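Local coordinates for protein beta-agarase D (Zobellia galactanivorans, PDB 4ASM) that cleaves the beta-1,4 linkages of agarose at random with retention of anomeric configuration, the part described being its secreted family 16 glycoside hydrolase catalytic domain, at residues A[59-62]-A[68-71]; A[149-154]-A[160-165]; A[185-190]-A[313-318]; A[206-211]-A[240-245]; A[224-227]-A[233-236]. All blocks are in the same frame, centred on the assembly; numbering follows the deposited sequence.

Contact 1: A[59-62]-A[68-71]; sequences KYHN and PNNF
Tyr-60 and His-61 meet Asn-69 in the tightly packed, buried part. The amide of Asn-69 stands at 74° to the Tyr-60 ring, with Asn-69 ND2 3.6 Å from Tyr-60 CE2. Its CB presses on the carbonyl O of His-61. Asn-69 CG lies opposite the backbone N (chi1 -175°), which carries the amide in toward these rings. Asn-69 OD1 accepts from Phe-71 N at 3.1 Å. His-61 is held by Asp-320 and Asp-157. The other half is looser and wetter. The exposed Phe-71 lies at the margin, its ring edge toward the face of Tyr-60 in an offset edge-to-face pair, centroids 5.7 Å apart. One water joins Tyr-60 O, Asn-62 OD1 and Asn-69 N; a second lies between Asn-62 O and Asn-69 ND2. Pro-68 and Asn-70 are exposed too, and the extended Lys-59 reaches out so that NZ gives a 2.8 Å hydrogen bond to Asn-70 OD1. An alanine in place of Asn-69 is likely to leave Phe-71 N without its side-chain acceptor and the second water without its amide donor. The 69-71 bend is an Asx turn in the loop after strand 56-57, near Gln-81 and Glu-326, which probably bind substrate, as in related agarases.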
# COMPACT_ATOMS: atom_id res chain seq x y z
N LYS A 59 7.28 14.49 -3.83
CA LYS A 59 7.33 14.57 -2.39
C LYS A 59 6.12 13.88 -1.77
O LYS A 59 5.10 13.72 -2.43
CB LYS A 59 7.42 16.06 -1.96
CG LYS A 59 7.63 16.31 -0.48
CD LYS A 59 7.88 17.81 -0.27
CE LYS A 59 8.02 18.13 1.21
NZ LYS A 59 8.58 19.51 1.39
N TYR A 60 6.27 13.48 -0.51
CA TYR A 60 5.14 13.04 0.29
C TYR A 60 4.06 14.13 0.33
O TYR A 60 4.35 15.31 0.17
CB TYR A 60 5.67 12.78 1.69
CG TYR A 60 4.71 12.25 2.71
CD1 TYR A 60 4.08 11.01 2.53
CD2 TYR A 60 4.49 12.94 3.89
CE1 TYR A 60 3.23 10.48 3.52
CE2 TYR A 60 3.64 12.43 4.87
CZ TYR A 60 3.02 11.20 4.68
OH TYR A 60 2.17 10.69 5.66
N HIS A 61 2.82 13.72 0.56
CA HIS A 61 1.65 14.56 0.27
C HIS A 61 1.52 15.81 1.13
O HIS A 61 1.83 15.81 2.32
CB HIS A 61 0.37 13.70 0.32
CG HIS A 61 -0.07 13.29 1.70
ND1 HIS A 61 -1.39 13.00 1.98
CD2 HIS A 61 0.61 13.14 2.86
CE1 HIS A 61 -1.49 12.67 3.25
NE2 HIS A 61 -0.30 12.75 3.81
N ASN A 62 1.04 16.88 0.49
CA ASN A 62 0.79 18.13 1.23
C ASN A 62 -0.27 17.99 2.30
O ASN A 62 -1.13 17.10 2.26
CB ASN A 62 0.37 19.25 0.27
CG ASN A 62 1.47 19.70 -0.67
OD1 ASN A 62 2.65 19.61 -0.37
ND2 ASN A 62 1.06 20.19 -1.84
N PRO A 68 3.47 22.18 2.83
CA PRO A 68 4.17 20.89 2.77
C PRO A 68 4.01 20.07 4.05
O PRO A 68 3.89 20.61 5.16
CB PRO A 68 5.64 21.29 2.56
CG PRO A 68 5.59 22.73 2.04
CD PRO A 68 4.40 23.32 2.72
N ASN A 69 3.97 18.75 3.88
CA ASN A 69 4.10 17.84 4.99
C ASN A 69 5.53 17.33 4.93
O ASN A 69 5.90 16.60 4.00
CB ASN A 69 3.09 16.70 4.87
CG ASN A 69 3.09 15.78 6.07
OD1 ASN A 69 4.13 15.58 6.72
ND2 ASN A 69 1.94 15.20 6.39
N ASN A 70 6.35 17.73 5.91
CA ASN A 70 7.78 17.47 5.85
C ASN A 70 8.22 16.18 6.56
O ASN A 70 9.42 15.98 6.80
CB ASN A 70 8.57 18.70 6.33
CG ASN A 70 8.42 19.89 5.38
OD1 ASN A 70 8.39 19.74 4.15
ND2 ASN A 70 8.34 21.09 5.94
N PHE A 71 7.26 15.31 6.88
CA PHE A 71 7.55 13.98 7.39
C PHE A 71 8.46 13.26 6.42
O PHE A 71 8.21 13.23 5.22
CB PHE A 71 6.25 13.19 7.55
CG PHE A 71 6.44 11.76 8.05
CD1 PHE A 71 7.12 11.51 9.24
CD2 PHE A 71 5.93 10.70 7.32
CE1 PHE A 71 7.28 10.20 9.70
CE2 PHE A 71 6.08 9.39 7.78
CZ PHE A 71 6.76 9.15 8.96
O HOH W 1 4.37 17.96 1.13
O HOH W 2 -0.59 15.69 4.73

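Contact 2: A[149-154]-A[160-165]; sequences DIWLLS and EIDIME. With IMD (imidazole), chain C.
This antiparallel beta hairpin, strands 147-153 and 159-166, carries the catalytic residues of the family 16 fold. By similarity, Glu-160 is the nucleophile and Glu-165 the proton donor. A classic beta bulge interrupts the pairing: Ile-163 N and Met-164 N both bond to Ile-150 O, each at 2.9 Å. The register shifts by one residue there. Trp-151 pairs with Asp-162, and Leu-152 with Ile-161. Asp-149, Trp-151, Glu-160, Asp-162 and Glu-165 all point to the cleft face. The other face is apolar. There Leu-152 CD2 meets Ile-163 CD1 at 3.8 Å, and Ile-150 CD1 meets Met-164 CE.

The Trp-151 side chain is flanked by acids. Trp-151 CB lies 3.3 Å from Asp-162 OD1, whose carboxylate plane is turned 87° from the ring. Trp-151 CE3 lies 3.3 Å from Glu-160 OE2. With CG between the backbone N and the carbonyl carbon (chi1 53°), the ring offers one face to a bound imidazole, probably picked up from the crystallisation solution. A valine at Trp-151 would probably leave the imidazole without its flat support and the Glu-160 carboxylate without the ring beside it. Glu-165 OE1 is tied to His-184 of strand 183-191. Glu-326 OE2 is also hydrogen-bonded to the imidazole. Imidazole N1 donates to Glu-160 OE2 at 2.6 Å, in a nearly straight bond of 170°.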
# COMPACT_ATOMS: atom_id res chain seq x y z
N ASP A 149 5.60 0.18 -2.24
CA ASP A 149 4.30 0.71 -1.76
C ASP A 149 3.55 1.49 -2.82
O ASP A 149 4.10 2.41 -3.45
CB ASP A 149 4.49 1.67 -0.57
CG ASP A 149 5.12 1.02 0.64
OD1 ASP A 149 4.86 -0.16 0.93
OD2 ASP A 149 5.88 1.76 1.35
N ILE A 150 2.27 1.14 -3.00
CA ILE A 150 1.33 1.96 -3.78
C ILE A 150 0.11 2.08 -2.91
O ILE A 150 -0.46 1.06 -2.49
CB ILE A 150 0.96 1.30 -5.12
CG1 ILE A 150 2.22 1.07 -5.96
CG2 ILE A 150 -0.07 2.16 -5.84
CD1 ILE A 150 2.00 0.33 -7.27
N TRP A 151 -0.28 3.30 -2.57
CA TRP A 151 -1.30 3.44 -1.55
C TRP A 151 -2.07 4.76 -1.64
O TRP A 151 -1.72 5.63 -2.45
CB TRP A 151 -0.68 3.22 -0.16
CG TRP A 151 0.53 4.06 0.19
CD1 TRP A 151 1.74 4.09 -0.47
CD2 TRP A 151 0.66 4.93 1.31
NE1 TRP A 151 2.60 4.95 0.18
CE2 TRP A 151 1.96 5.47 1.28
CE3 TRP A 151 -0.20 5.31 2.35
CZ2 TRP A 151 2.42 6.39 2.23
CZ3 TRP A 151 0.24 6.20 3.31
CH2 TRP A 151 1.55 6.73 3.26
N LEU A 152 -3.12 4.86 -0.83
CA LEU A 152 -4.00 6.04 -0.79
C LEU A 152 -4.05 6.56 0.64
O LEU A 152 -4.19 5.77 1.60
CB LEU A 152 -5.41 5.65 -1.25
CG LEU A 152 -5.57 4.83 -2.53
CD1 LEU A 152 -7.03 4.46 -2.75
CD2 LEU A 152 -4.99 5.55 -3.75
N LEU A 153 -3.94 7.88 0.82
CA LEU A 153 -3.92 8.45 2.18
C LEU A 153 -4.66 9.78 2.19
O LEU A 153 -4.37 10.64 1.35
CB LEU A 153 -2.48 8.65 2.66
CG LEU A 153 -2.24 9.21 4.06
CD1 LEU A 153 -2.81 8.30 5.16
CD2 LEU A 153 -0.74 9.48 4.30
N SER A 154 -5.60 9.94 3.11
CA SER A 154 -6.32 11.22 3.19
C SER A 154 -5.33 12.32 3.58
O SER A 154 -4.38 12.06 4.32
CB SER A 154 -7.52 11.13 4.15
OG SER A 154 -7.09 10.98 5.49
N GLU A 160 -6.64 5.58 5.29
CA GLU A 160 -5.69 5.06 4.29
C GLU A 160 -6.19 3.76 3.71
O GLU A 160 -6.74 2.93 4.42
CB GLU A 160 -4.33 4.85 4.96
CG GLU A 160 -3.33 4.04 4.15
CD GLU A 160 -2.01 3.87 4.88
OE1 GLU A 160 -1.72 4.63 5.83
OE2 GLU A 160 -1.25 2.96 4.45
N ILE A 161 -6.01 3.60 2.40
CA ILE A 161 -6.32 2.33 1.73
C ILE A 161 -5.11 1.99 0.92
O ILE A 161 -4.68 2.79 0.11
CB ILE A 161 -7.55 2.46 0.81
CG1 ILE A 161 -8.82 2.68 1.65
CG2 ILE A 161 -7.69 1.23 -0.12
CD1 ILE A 161 -9.99 3.32 0.88
N ASP A 162 -4.52 0.81 1.16
CA ASP A 162 -3.34 0.43 0.40
C ASP A 162 -3.74 -0.37 -0.82
O ASP A 162 -4.76 -1.08 -0.81
CB ASP A 162 -2.37 -0.36 1.27
CG ASP A 162 -1.88 0.43 2.44
OD1 ASP A 162 -1.96 1.68 2.40
OD2 ASP A 162 -1.45 -0.19 3.42
N ILE A 163 -2.95 -0.21 -1.88
CA ILE A 163 -3.06 -1.07 -3.05
C ILE A 163 -2.02 -2.19 -2.88
O ILE A 163 -2.37 -3.37 -2.91
CB ILE A 163 -2.88 -0.29 -4.35
CG1 ILE A 163 -4.13 0.57 -4.59
CG2 ILE A 163 -2.74 -1.25 -5.51
CD1 ILE A 163 -3.89 2.02 -4.77
N MET A 164 -0.76 -1.81 -2.70
CA MET A 164 0.29 -2.79 -2.48
C MET A 164 1.21 -2.35 -1.35
O MET A 164 1.66 -1.20 -1.31
CB MET A 164 1.11 -2.97 -3.75
CG MET A 164 2.31 -3.93 -3.56
SD MET A 164 3.27 -4.18 -5.07
CE MET A 164 3.94 -2.53 -5.33
N GLU A 165 1.52 -3.28 -0.43
CA GLU A 165 2.63 -3.14 0.51
C GLU A 165 3.33 -4.49 0.45
O GLU A 165 2.75 -5.51 0.89
CB GLU A 165 2.13 -2.86 1.93
CG GLU A 165 3.22 -2.82 2.97
CD GLU A 165 2.68 -2.36 4.31
OE1 GLU A 165 1.75 -3.02 4.81
OE2 GLU A 165 3.18 -1.34 4.85
N1 IMD C . 1.30 2.57 4.07
C2 IMD C . 2.27 3.51 4.06
N3 IMD C . 3.42 2.92 3.68
C4 IMD C . 3.20 1.61 3.45
C5 IMD C . 1.85 1.39 3.70

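Contact 3: A[185-190]-A[313-318]; sequences LSHHVF and RKFSKE
His-187 and Phe-315 make this contact across well-separated backbones. The 187-190 part is strand, whereas 313-318 is loop with no regular structure. The nearest CA atoms, those of Val-189 and Phe-315, are still 8.7 Å apart. The main chains therefore do not pair, and side chains bridge the distance. Only 113 Å² is buried between the segments, nearly all of it by three residues.

Phe-315 does most of the bridging. Its CG lies opposite the carbonyl carbon (chi1 -61°), and the ring extends from the loop toward the strand. The tip of the ring meets the imidazole of His-187: Phe-315 CZ is 3.7 Å from His-187 CD2 and 3.8 Å from His-187 CG. The planes are almost perpendicular, at 84°, and the centroids are 5.4 Å apart. This is an offset edge-to-face pair in which phenylalanine supplies the edge and histidine the face.

The strand belongs to the beta-jelly-roll sandwich of the family 16 hydrolases. It runs beside catalytic strand 159-166, with His-188 and Ser-186 bonded through their backbones to Glu-160 and Asp-162. The loop leads into strand 320-326, so Phe-315 joins this later part of the chain to strand 183-191. His-187 NE2 is bonded to the carbonyl of Ile-303, which helps to fix the rotation of the imidazole. On the loop side, Lys-317 forms a salt bridge with Asp-156, and Glu-318 forms another with Arg-128. Val-189 adds a light apolar touch next to the aromatic pair: its CG1 comes within 4.4 Å of Phe-315 CE1.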
# COMPACT_ATOMS: atom_id res chain seq x y z
N LEU A 185 -2.23 -7.02 1.79
CA LEU A 185 -3.42 -6.37 1.23
C LEU A 185 -4.05 -5.65 2.42
O LEU A 185 -4.54 -6.29 3.37
CB LEU A 185 -4.38 -7.38 0.60
CG LEU A 185 -3.71 -8.28 -0.45
CD1 LEU A 185 -4.72 -9.30 -0.92
CD2 LEU A 185 -3.21 -7.42 -1.60
N SER A 186 -3.98 -4.32 2.41
CA SER A 186 -4.10 -3.58 3.66
C SER A 186 -4.78 -2.22 3.53
O SER A 186 -5.09 -1.74 2.44
CB SER A 186 -2.69 -3.43 4.26
OG SER A 186 -2.69 -3.00 5.61
N HIS A 187 -5.00 -1.61 4.69
CA HIS A 187 -5.50 -0.25 4.81
C HIS A 187 -5.09 0.19 6.20
O HIS A 187 -4.62 -0.62 6.97
CB HIS A 187 -7.02 -0.18 4.61
CG HIS A 187 -7.81 -0.65 5.79
ND1 HIS A 187 -8.24 -1.95 5.93
CD2 HIS A 187 -8.25 0.01 6.90
CE1 HIS A 187 -8.92 -2.07 7.06
NE2 HIS A 187 -8.96 -0.89 7.66
N HIS A 188 -5.25 1.47 6.51
CA HIS A 188 -5.04 1.89 7.89
C HIS A 188 -6.11 2.89 8.26
O HIS A 188 -6.57 3.66 7.43
CB HIS A 188 -3.70 2.62 8.06
CG HIS A 188 -2.48 1.74 8.11
ND1 HIS A 188 -1.96 1.09 7.00
CD2 HIS A 188 -1.63 1.49 9.12
CE1 HIS A 188 -0.86 0.45 7.36
NE2 HIS A 188 -0.63 0.68 8.64
N VAL A 189 -6.45 2.89 9.55
CA VAL A 189 -7.17 4.01 10.15
C VAL A 189 -6.35 4.50 11.35
O VAL A 189 -5.75 3.70 12.07
CB VAL A 189 -8.66 3.69 10.52
CG1 VAL A 189 -9.47 3.38 9.26
CG2 VAL A 189 -8.80 2.57 11.58
N PHE A 190 -6.36 5.82 11.57
CA PHE A 190 -5.53 6.44 12.63
C PHE A 190 -6.33 7.37 13.51
O PHE A 190 -7.21 8.06 13.03
CB PHE A 190 -4.41 7.30 12.04
CG PHE A 190 -3.43 6.55 11.16
CD1 PHE A 190 -2.30 5.97 11.70
CD2 PHE A 190 -3.65 6.49 9.78
CE1 PHE A 190 -1.39 5.27 10.86
CE2 PHE A 190 -2.75 5.82 8.95
CZ PHE A 190 -1.62 5.22 9.50
N ARG A 313 -17.37 3.81 11.56
CA ARG A 313 -16.38 2.76 11.21
C ARG A 313 -16.32 2.57 9.70
O ARG A 313 -16.49 1.46 9.17
CB ARG A 313 -16.68 1.46 11.95
CG ARG A 313 -16.72 1.66 13.44
CD ARG A 313 -17.34 0.45 14.11
NE ARG A 313 -17.68 0.71 15.51
CZ ARG A 313 -16.86 0.58 16.55
NH1 ARG A 313 -15.60 0.20 16.40
NH2 ARG A 313 -17.32 0.82 17.77
N LYS A 314 -16.08 3.67 9.02
CA LYS A 314 -16.16 3.67 7.57
C LYS A 314 -15.18 4.68 7.00
O LYS A 314 -14.74 5.61 7.69
CB LYS A 314 -17.60 3.96 7.12
CG LYS A 314 -18.14 5.35 7.50
CD LYS A 314 -19.57 5.52 6.98
CE LYS A 314 -20.59 5.08 8.01
NZ LYS A 314 -21.92 4.80 7.41
N PHE A 315 -14.83 4.48 5.74
CA PHE A 315 -14.07 5.47 5.00
C PHE A 315 -15.03 6.60 4.61
O PHE A 315 -16.21 6.38 4.33
CB PHE A 315 -13.45 4.82 3.77
CG PHE A 315 -12.49 3.70 4.09
CD1 PHE A 315 -11.26 3.97 4.70
CD2 PHE A 315 -12.81 2.38 3.76
CE1 PHE A 315 -10.37 2.94 5.00
CE2 PHE A 315 -11.92 1.33 4.06
CZ PHE A 315 -10.69 1.62 4.69
N SER A 316 -14.52 7.81 4.62
CA SER A 316 -15.38 8.95 4.34
C SER A 316 -14.65 10.09 3.67
O SER A 316 -15.26 11.11 3.36
CB SER A 316 -16.03 9.44 5.64
OG SER A 316 -15.07 9.86 6.59
N LYS A 317 -13.34 9.94 3.46
CA LYS A 317 -12.52 11.07 2.98
C LYS A 317 -11.81 10.76 1.67
O LYS A 317 -11.29 9.64 1.48
CB LYS A 317 -11.50 11.47 4.05
CG LYS A 317 -12.17 12.07 5.30
CD LYS A 317 -11.22 12.18 6.49
CE LYS A 317 -11.91 12.87 7.66
NZ LYS A 317 -11.04 12.91 8.87
N GLU A 318 -11.79 11.74 0.77
CA GLU A 318 -10.94 11.64 -0.42
C GLU A 318 -9.47 11.44 -0.01
O GLU A 318 -9.02 11.88 1.07
CB GLU A 318 -11.08 12.86 -1.36
CG GLU A 318 -10.53 14.15 -0.77
CD GLU A 318 -10.58 15.32 -1.73
OE1 GLU A 318 -10.97 15.14 -2.90
OE2 GLU A 318 -10.19 16.42 -1.27

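Contact 4: A[206-211]-A[240-245]; sequences SWWGKN and QMVRIL
A buried guanidinium lies flat against a serine here: one face of Arg-243 is covered by CA and CB of Ser-206. The carbon Ser-206 CB is 3.6 Å from Arg-243 NH2. The neighbouring approach of Ser-206 N to Arg-243 NH1, at 3.4 Å, brings together two donors and is not a bond. The charge is answered by Asp-203, which forms a salt bridge with Arg-243 NH1. The backbone carbonyl of the same aspartate accepts from Ser-206 OG, so Asp-203 serves both residues. The arginine chain runs extended from CG to NE, with CG opposite the backbone N (chi1 -173°). It thus reaches the 206-211 segment although the CA atoms of Ser-206 and Arg-243 are 8.2 Å apart.

Strand 240-246 bulges here: Val-242 and Arg-243 both lie opposite Tyr-235 of strand 232-237, a classic beta bulge. Both also point toward segment 206-211, and each meets its own partner there. Strand 207-208 pairs with strand 183-191 of the same jelly-roll sandwich, and Leu-185 of that strand touches Trp-208, Val-242 and Arg-243.

The second meeting is between Trp-208 and Val-242, whose side chains cross at about a right angle. Val-242 CB sits over the five-membered ring in a CH-pi contact, 4.0 Å from the ring centroid and 26° off its normal. The CG1 branch of Val-242 extends over the same indole toward the six-membered ring and comes 3.5 Å from Trp-208 CZ2.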
# COMPACT_ATOMS: atom_id res chain seq x y z
N SER A 206 -4.48 -11.57 5.28
CA SER A 206 -4.12 -10.27 4.68
C SER A 206 -2.73 -10.31 4.06
O SER A 206 -2.36 -9.42 3.29
CB SER A 206 -4.24 -9.11 5.68
OG SER A 206 -3.20 -9.13 6.64
N TRP A 207 -1.95 -11.31 4.44
CA TRP A 207 -0.64 -11.55 3.83
C TRP A 207 -0.88 -12.57 2.72
O TRP A 207 -0.83 -13.79 2.94
CB TRP A 207 0.37 -11.98 4.90
CG TRP A 207 0.63 -10.85 5.85
CD1 TRP A 207 -0.10 -10.54 6.99
CD2 TRP A 207 1.64 -9.85 5.74
NE1 TRP A 207 0.42 -9.41 7.57
CE2 TRP A 207 1.48 -8.97 6.83
CE3 TRP A 207 2.68 -9.62 4.82
CZ2 TRP A 207 2.33 -7.87 7.05
CZ3 TRP A 207 3.53 -8.51 5.03
CH2 TRP A 207 3.34 -7.66 6.14
N TRP A 208 -1.20 -12.05 1.54
CA TRP A 208 -1.72 -12.87 0.46
C TRP A 208 -0.60 -13.50 -0.36
O TRP A 208 0.43 -12.87 -0.65
CB TRP A 208 -2.63 -12.01 -0.43
CG TRP A 208 -3.12 -12.79 -1.58
CD1 TRP A 208 -4.16 -13.67 -1.60
CD2 TRP A 208 -2.52 -12.82 -2.88
NE1 TRP A 208 -4.26 -14.24 -2.86
CE2 TRP A 208 -3.27 -13.73 -3.66
CE3 TRP A 208 -1.43 -12.15 -3.47
CZ2 TRP A 208 -2.96 -14.01 -5.00
CZ3 TRP A 208 -1.13 -12.42 -4.80
CH2 TRP A 208 -1.89 -13.35 -5.55
N GLY A 209 -0.79 -14.75 -0.76
CA GLY A 209 0.19 -15.42 -1.60
C GLY A 209 -0.47 -16.43 -2.53
O GLY A 209 -1.70 -16.55 -2.58
N LYS A 210 0.37 -17.14 -3.28
CA LYS A 210 -0.08 -18.04 -4.33
C LYS A 210 0.89 -19.19 -4.40
O LYS A 210 2.09 -18.97 -4.43
CB LYS A 210 -0.06 -17.27 -5.64
CG LYS A 210 -0.63 -17.95 -6.83
CD LYS A 210 -0.70 -16.91 -7.95
CE LYS A 210 -0.72 -17.56 -9.30
NZ LYS A 210 -0.21 -16.60 -10.34
N ASN A 211 0.39 -20.42 -4.45
CA ASN A 211 1.28 -21.57 -4.60
C ASN A 211 2.20 -21.42 -5.80
O ASN A 211 1.75 -21.04 -6.88
CB ASN A 211 0.47 -22.85 -4.78
CG ASN A 211 -0.20 -23.34 -3.49
OD1 ASN A 211 -1.24 -24.00 -3.55
ND2 ASN A 211 0.39 -23.03 -2.36
N GLN A 240 -7.12 -11.02 -11.28
CA GLN A 240 -7.95 -11.93 -10.50
C GLN A 240 -8.32 -11.25 -9.19
O GLN A 240 -7.45 -10.70 -8.53
CB GLN A 240 -7.14 -13.21 -10.20
CG GLN A 240 -7.89 -14.26 -9.40
CD GLN A 240 -6.98 -15.39 -8.94
OE1 GLN A 240 -5.92 -15.18 -8.33
NE2 GLN A 240 -7.42 -16.61 -9.21
N MET A 241 -9.60 -11.28 -8.82
CA MET A 241 -10.00 -10.79 -7.51
C MET A 241 -9.42 -11.73 -6.45
O MET A 241 -9.61 -12.95 -6.55
CB MET A 241 -11.51 -10.68 -7.37
CG MET A 241 -11.87 -9.84 -6.18
SD MET A 241 -13.62 -9.63 -5.91
CE MET A 241 -14.15 -8.98 -7.46
N VAL A 242 -8.73 -11.18 -5.45
CA VAL A 242 -8.08 -12.03 -4.44
C VAL A 242 -8.55 -11.78 -3.00
O VAL A 242 -8.27 -12.59 -2.13
CB VAL A 242 -6.54 -11.93 -4.50
CG1 VAL A 242 -6.02 -12.50 -5.83
CG2 VAL A 242 -6.05 -10.49 -4.28
N ARG A 243 -9.22 -10.66 -2.76
CA ARG A 243 -9.67 -10.34 -1.40
C ARG A 243 -10.79 -9.31 -1.41
O ARG A 243 -10.80 -8.41 -2.24
CB ARG A 243 -8.50 -9.80 -0.56
CG ARG A 243 -8.87 -9.61 0.92
CD ARG A 243 -7.63 -9.62 1.75
NE ARG A 243 -7.74 -8.93 3.03
CZ ARG A 243 -7.75 -9.52 4.23
NH1 ARG A 243 -7.71 -10.85 4.34
NH2 ARG A 243 -7.77 -8.78 5.33
N ILE A 244 -11.74 -9.46 -0.49
CA ILE A 244 -12.75 -8.44 -0.25
C ILE A 244 -12.80 -8.17 1.25
O ILE A 244 -12.81 -9.12 2.06
CB ILE A 244 -14.17 -8.88 -0.70
CG1 ILE A 244 -14.17 -9.36 -2.15
CG2 ILE A 244 -15.17 -7.72 -0.55
CD1 ILE A 244 -15.50 -9.88 -2.60
N LEU A 245 -12.82 -6.89 1.63
CA LEU A 245 -13.18 -6.47 2.99
C LEU A 245 -14.52 -5.79 2.86
O LEU A 245 -14.71 -4.88 2.04
CB LEU A 245 -12.17 -5.47 3.57
CG LEU A 245 -11.21 -6.07 4.59
CD1 LEU A 245 -10.28 -6.98 3.83
CD2 LEU A 245 -10.45 -5.04 5.36

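Contact 5: A[224-227]-A[233-236]; sequences GVNW and LEYF
Backbone hydrogen bonds link Gly-224 to Phe-236 and Asn-226 to Glu-234, two in each pair. The shortest runs from Asn-226 N to Glu-234 O at 2.7 Å. Val-225 with Tyr-235 and Trp-227 with Leu-233 are the non-hydrogen-bonded pairs. CA-H...O contacts also help to join the strands, as from Val-225 CA to Glu-234 O.

One side-chain hydrogen bond crosses as well. Asn-226 ND2 donates to Glu-234 OE1 at 2.9 Å, with an angle of 163° at the hydrogen. The acceptor lies in the amide plane, but the donor comes from above the carboxylate plane, 57° out of it. Glu-234 OE2 also forms a salt bridge with Arg-232, so both carboxylate oxygens are engaged.

Apolar contacts lie on the face bearing Val-225, Trp-227, Leu-233 and Tyr-235. Val-225 CG2 packs tightly against Tyr-235 CE2 at 3.3 Å; with CG1 opposite the backbone N (chi1 -176°), CG2 is left to lie against the Tyr-235 ring. Leu-233 CD2 meets Trp-227 CD1 at 3.7 Å. On the other face Phe-236 turns its edge to Asn-226, Phe-236 CE1 to Asn-226 CB at 3.7 Å. Val-225, Trp-227 and Leu-233 all touch Ile-161 of the catalytic strand, and Tyr-235 OH bonds to Ser-186 O. The arrangement is an antiparallel beta hairpin, part of the layer of the family 16 jelly roll that packs behind strand 159-166.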
# COMPACT_ATOMS: atom_id res chain seq x y z
N GLY A 224 -4.40 -3.90 -7.89
CA GLY A 224 -5.35 -2.80 -7.79
C GLY A 224 -6.34 -2.99 -6.67
O GLY A 224 -6.51 -4.09 -6.16
N VAL A 225 -6.97 -1.89 -6.29
CA VAL A 225 -8.06 -1.90 -5.33
C VAL A 225 -9.29 -1.24 -5.92
O VAL A 225 -9.19 -0.16 -6.53
CB VAL A 225 -7.67 -1.25 -3.97
CG1 VAL A 225 -8.79 -1.37 -2.96
CG2 VAL A 225 -6.50 -1.92 -3.42
N ASN A 226 -10.43 -1.91 -5.75
CA ASN A 226 -11.72 -1.31 -6.08
C ASN A 226 -12.31 -0.83 -4.77
O ASN A 226 -12.67 -1.63 -3.89
CB ASN A 226 -12.63 -2.33 -6.78
CG ASN A 226 -13.95 -1.71 -7.26
OD1 ASN A 226 -14.04 -0.50 -7.48
ND2 ASN A 226 -14.98 -2.55 -7.39
N TRP A 227 -12.33 0.50 -4.61
CA TRP A 227 -12.89 1.13 -3.43
C TRP A 227 -14.36 1.40 -3.75
O TRP A 227 -14.71 2.33 -4.48
CB TRP A 227 -12.10 2.40 -3.10
CG TRP A 227 -12.59 3.16 -1.92
CD1 TRP A 227 -13.51 2.76 -0.98
CD2 TRP A 227 -12.15 4.47 -1.52
NE1 TRP A 227 -13.68 3.76 -0.04
CE2 TRP A 227 -12.86 4.81 -0.35
CE3 TRP A 227 -11.22 5.38 -2.05
CZ2 TRP A 227 -12.67 6.03 0.29
CZ3 TRP A 227 -11.05 6.57 -1.42
CH2 TRP A 227 -11.75 6.89 -0.26
N LEU A 233 -13.91 -2.82 0.17
CA LEU A 233 -12.69 -2.80 -0.66
C LEU A 233 -12.53 -4.15 -1.32
O LEU A 233 -12.75 -5.18 -0.68
CB LEU A 233 -11.44 -2.58 0.18
CG LEU A 233 -11.37 -1.37 1.11
CD1 LEU A 233 -10.07 -1.36 1.93
CD2 LEU A 233 -11.54 -0.06 0.31
N GLU A 234 -12.09 -4.16 -2.59
CA GLU A 234 -11.79 -5.41 -3.28
C GLU A 234 -10.39 -5.30 -3.85
O GLU A 234 -10.03 -4.25 -4.39
CB GLU A 234 -12.76 -5.65 -4.42
CG GLU A 234 -14.23 -5.73 -4.01
CD GLU A 234 -15.20 -5.50 -5.16
OE1 GLU A 234 -14.76 -5.26 -6.30
OE2 GLU A 234 -16.42 -5.58 -4.89
N TYR A 235 -9.59 -6.37 -3.72
CA TYR A 235 -8.20 -6.39 -4.19
C TYR A 235 -8.03 -7.34 -5.35
O TYR A 235 -8.69 -8.38 -5.40
CB TYR A 235 -7.25 -6.80 -3.05
CG TYR A 235 -7.18 -5.82 -1.92
CD1 TYR A 235 -8.15 -5.80 -0.93
CD2 TYR A 235 -6.16 -4.88 -1.87
CE1 TYR A 235 -8.09 -4.86 0.10
CE2 TYR A 235 -6.07 -3.96 -0.84
CZ TYR A 235 -7.05 -3.95 0.13
OH TYR A 235 -7.01 -3.02 1.14
N PHE A 236 -7.15 -6.98 -6.28
CA PHE A 236 -6.93 -7.73 -7.53
C PHE A 236 -5.45 -7.84 -7.79
O PHE A 236 -4.71 -6.86 -7.64
CB PHE A 236 -7.58 -6.99 -8.71
CG PHE A 236 -9.05 -6.77 -8.54
CD1 PHE A 236 -9.52 -5.71 -7.75
CD2 PHE A 236 -9.98 -7.62 -9.14
CE1 PHE A 236 -10.89 -5.51 -7.55
CE2 PHE A 236 -11.36 -7.41 -8.93
CZ PHE A 236 -11.80 -6.35 -8.15

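Overall arrangement
From the N terminus, contact 1 closes a short loop between strands 56-57 and 77-79. Contact 2 follows in series and closes the catalytic hairpin; Tyr-60 and His-61 of contact 1 pack on its Leu-153. Contact 3 opens next and closes the longest loop, returning the chain from strand 183-191 to the loop before strand 320-326. Within that span lies contact 4, and within contact 4 lies contact 5, a tight hairpin. Contacts 2 and 3 share the pairing of strands 159-166 and 183-191. Contacts 4 and 5 meet where strands 232-237 and 240-246 pair. Contact 5 packs against contact 2. Contact 1 stands across the chain's centre from contacts 4 and 5.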